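Local coordinates for universal stress protein (Pseudomonas aeruginosa UCBPP-PA14, PDB 7MQ5), which is of unknown function but belongs to the universal stress protein family, whose members often accumulate under stress and in some cases bind ATP, at residues A[28-33]-A[165-170]. Numbering follows the deposited sequence.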
ATOM      1  N   GLN A  28       3.496   7.150  12.660  1.00 11.35           N
ATOM      2  CA  GLN A  28       2.999   7.762  13.925  1.00 13.16           C
ATOM      3  C   GLN A  28       1.476   7.916  13.868  1.00 12.99           C
ATOM      4  O   GLN A  28       0.808   7.700  14.885  1.00 14.17           O
ATOM      5  CB  GLN A  28       3.656   9.118  14.172  1.00 14.89           C
ATOM      6  CG  GLN A  28       5.097   9.034  14.630  1.00 16.10           C
ATOM      7  CD  GLN A  28       5.680  10.421  14.661  1.00 21.32           C
ATOM      8  OE1 GLN A  28       6.006  10.997  13.628  1.00 30.23           O
ATOM      9  NE2 GLN A  28       5.745  10.997  15.845  1.00 25.30           N
ATOM     10  N   LEU A  29       0.942   8.290  12.710  1.00 12.62           N
ATOM     11  CA  LEU A  29      -0.527   8.469  12.623  1.00 13.75           C
ATOM     12  C   LEU A  29      -1.208   7.119  12.840  1.00 12.88           C
ATOM     13  O   LEU A  29      -2.132   7.030  13.663  1.00 14.50           O
ATOM     14  CB  LEU A  29      -0.902   9.059  11.267  1.00 13.88           C
ATOM     15  CG  LEU A  29      -2.388   9.359  11.095  1.00 16.13           C
ATOM     16  CD1 LEU A  29      -2.819  10.497  11.999  1.00 20.31           C
ATOM     17  CD2 LEU A  29      -2.710   9.689   9.647  1.00 17.19           C
ATOM     18  N   ILE A  30      -0.734   6.095  12.133  1.00 11.79           N
ATOM     19  CA  ILE A  30      -1.356   4.749  12.231  1.00 12.54           C
ATOM     20  C   ILE A  30      -1.215   4.218  13.663  1.00 12.39           C
ATOM     21  O   ILE A  30      -2.231   3.846  14.268  1.00 13.68           O
ATOM     22  CB  ILE A  30      -0.717   3.804  11.201  1.00 12.81           C
ATOM     23  CG1 ILE A  30      -0.999   4.250   9.764  1.00 12.50           C
ATOM     24  CG2 ILE A  30      -1.165   2.374  11.447  1.00 13.44           C
ATOM     25  CD1 ILE A  30      -0.061   3.632   8.747  1.00 14.30           C
ATOM     26  N   ALA A  31       0.014   4.202  14.185  1.00 12.25           N
ATOM     27  CA  ALA A  31       0.261   3.575  15.505  1.00 13.03           C
ATOM     28  C   ALA A  31      -0.370   4.398  16.635  1.00 13.83           C
ATOM     29  O   ALA A  31      -0.632   3.823  17.705  1.00 15.86           O
ATOM     30  CB  ALA A  31       1.741   3.369  15.712  1.00 12.72           C
ATOM     31  N   GLY A  32      -0.617   5.687  16.400  1.00 14.30           N
ATOM     32  CA  GLY A  32      -1.273   6.513  17.429  1.00 16.21           C
ATOM     33  C   GLY A  32      -2.675   6.004  17.712  1.00 17.57           C
ATOM     34  O   GLY A  32      -3.164   6.207  18.841  1.00 20.85           O
ATOM     35  N   VAL A  33      -3.281   5.347  16.720  1.00 16.54           N
ATOM     36  CA  VAL A  33      -4.638   4.750  16.834  1.00 17.51           C
ATOM     37  C   VAL A  33      -4.544   3.247  17.117  1.00 16.93           C
ATOM     38  O   VAL A  33      -5.218   2.783  18.050  1.00 21.23           O
ATOM     39  CB  VAL A  33      -5.460   5.025  15.562  1.00 18.40           C
ATOM     40  CG1 VAL A  33      -6.769   4.252  15.544  1.00 20.46           C
ATOM     41  CG2 VAL A  33      -5.720   6.512  15.398  1.00 19.52           C
ATOM     42  N   ALA A 165      -9.350   5.115   6.419  1.00 11.68           N
ATOM     43  CA  ALA A 165     -10.304   6.246   6.451  1.00 12.56           C
ATOM     44  C   ALA A 165     -10.695   6.538   7.903  1.00 13.11           C
ATOM     45  O   ALA A 165     -10.800   7.719   8.270  1.00 14.75           O
ATOM     46  CB  ALA A 165     -11.502   5.931   5.590  1.00 12.59           C
ATOM     47  N   GLY A 166     -10.914   5.499   8.704  1.00 14.11           N
ATOM     48  CA  GLY A 166     -11.318   5.717  10.106  1.00 15.68           C
ATOM     49  C   GLY A 166     -10.205   6.343  10.924  1.00 15.31           C
ATOM     50  O   GLY A 166     -10.468   7.334  11.635  1.00 17.66           O
ATOM     51  N   LEU A 167      -8.975   5.835  10.802  1.00 15.04           N
ATOM     52  CA  LEU A 167      -7.895   6.347  11.688  1.00 16.44           C
ATOM     53  C   LEU A 167      -7.483   7.758  11.259  1.00 15.78           C
ATOM     54  O   LEU A 167      -7.059   8.539  12.130  1.00 18.65           O
ATOM     55  CB  LEU A 167      -6.715   5.366  11.752  1.00 16.61           C
ATOM     56  CG  LEU A 167      -5.862   5.187  10.501  1.00 15.24           C
ATOM     57  CD1 LEU A 167      -4.757   6.241  10.416  1.00 16.83           C
ATOM     58  CD2 LEU A 167      -5.243   3.792  10.505  1.00 16.23           C
ATOM     59  N   ALA A 168      -7.662   8.091   9.982  1.00 14.58           N
ATOM     60  CA  ALA A 168      -7.273   9.431   9.476  1.00 15.33           C
ATOM     61  C   ALA A 168      -8.455  10.416   9.494  1.00 16.29           C
ATOM     62  O   ALA A 168      -8.259  11.575   9.073  1.00 20.49           O
ATOM     63  CB  ALA A 168      -6.734   9.282   8.074  1.00 16.14           C
ATOM     64  N   LYS A 169      -9.637   9.977   9.932  1.00 16.21           N
ATOM     65  CA  LYS A 169     -10.846  10.851   9.882  1.00 18.31           C
ATOM     66  C   LYS A 169     -10.960  11.399   8.456  1.00 18.66           C
ATOM     67  O   LYS A 169     -11.068  12.634   8.260  1.00 22.35           O
ATOM     68  CB  LYS A 169     -10.815  11.930  10.967  1.00 21.85           C
ATOM     69  CG  LYS A 169     -10.914  11.373  12.380  1.00 26.50           C
ATOM     70  CD  LYS A 169     -11.192  12.404  13.442  1.00 33.96           C
ATOM     71  CE  LYS A 169     -11.410  11.779  14.802  1.00 39.66           C
ATOM     72  NZ  LYS A 169     -10.226  11.011  15.254  1.00 43.52           N
ATOM     73  N   ALA A 170     -10.961  10.468   7.506  1.00 16.57           N
ATOM     74  CA  ALA A 170     -10.983  10.726   6.053  1.00 16.00           C
ATOM     75  C   ALA A 170     -12.228  10.057   5.468  1.00 16.17           C
ATOM     76  O   ALA A 170     -12.917   9.302   6.195  1.00 18.46           O
ATOM     77  CB  ALA A 170      -9.707  10.183   5.429  1.00 15.54           C
TER
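Q28 O, in the helical turn that brings L29, I30 and V33 against L167, is gripped twice. G32 N donates to Q28 O at 2.9 Å, and the hydroxyl of Y65 also hydrogen-bonds to it. The contact itself is apolar, and L167 is its centre. With chi1 at 69°, L167 CG is flanked by its own backbone N and carbonyl carbon, and the branch ending in CD1 extends to L29 CG at 4.0 Å. L29 CD2 also meets A168 CB at 4.3 Å. L167 CD1 lies 4.1 Å from I30 CA. V33 meets L167 nearer the backbone, both its methyls lying against L167 CB, with V33 CG2 at 3.9 Å. L167 runs at a slant to both L29 and V33. The contact joins helix 22-34 to the C-terminal end of helix 148-167. The sheet has two five-stranded halves, each in the order 3-2-1-4-5, consistent with tandem universal stress protein domains. W132, in the loop before strand 136-141, touches L29, I30 and A168, so it lies at the same junction. Just beyond L167 the chain turns through a Schellman motif. A170 N bonds back to A165 O at 2.9 Å, K169 N bonds to G166 O at 3.3 Å, and K169 takes a positive phi of 51°.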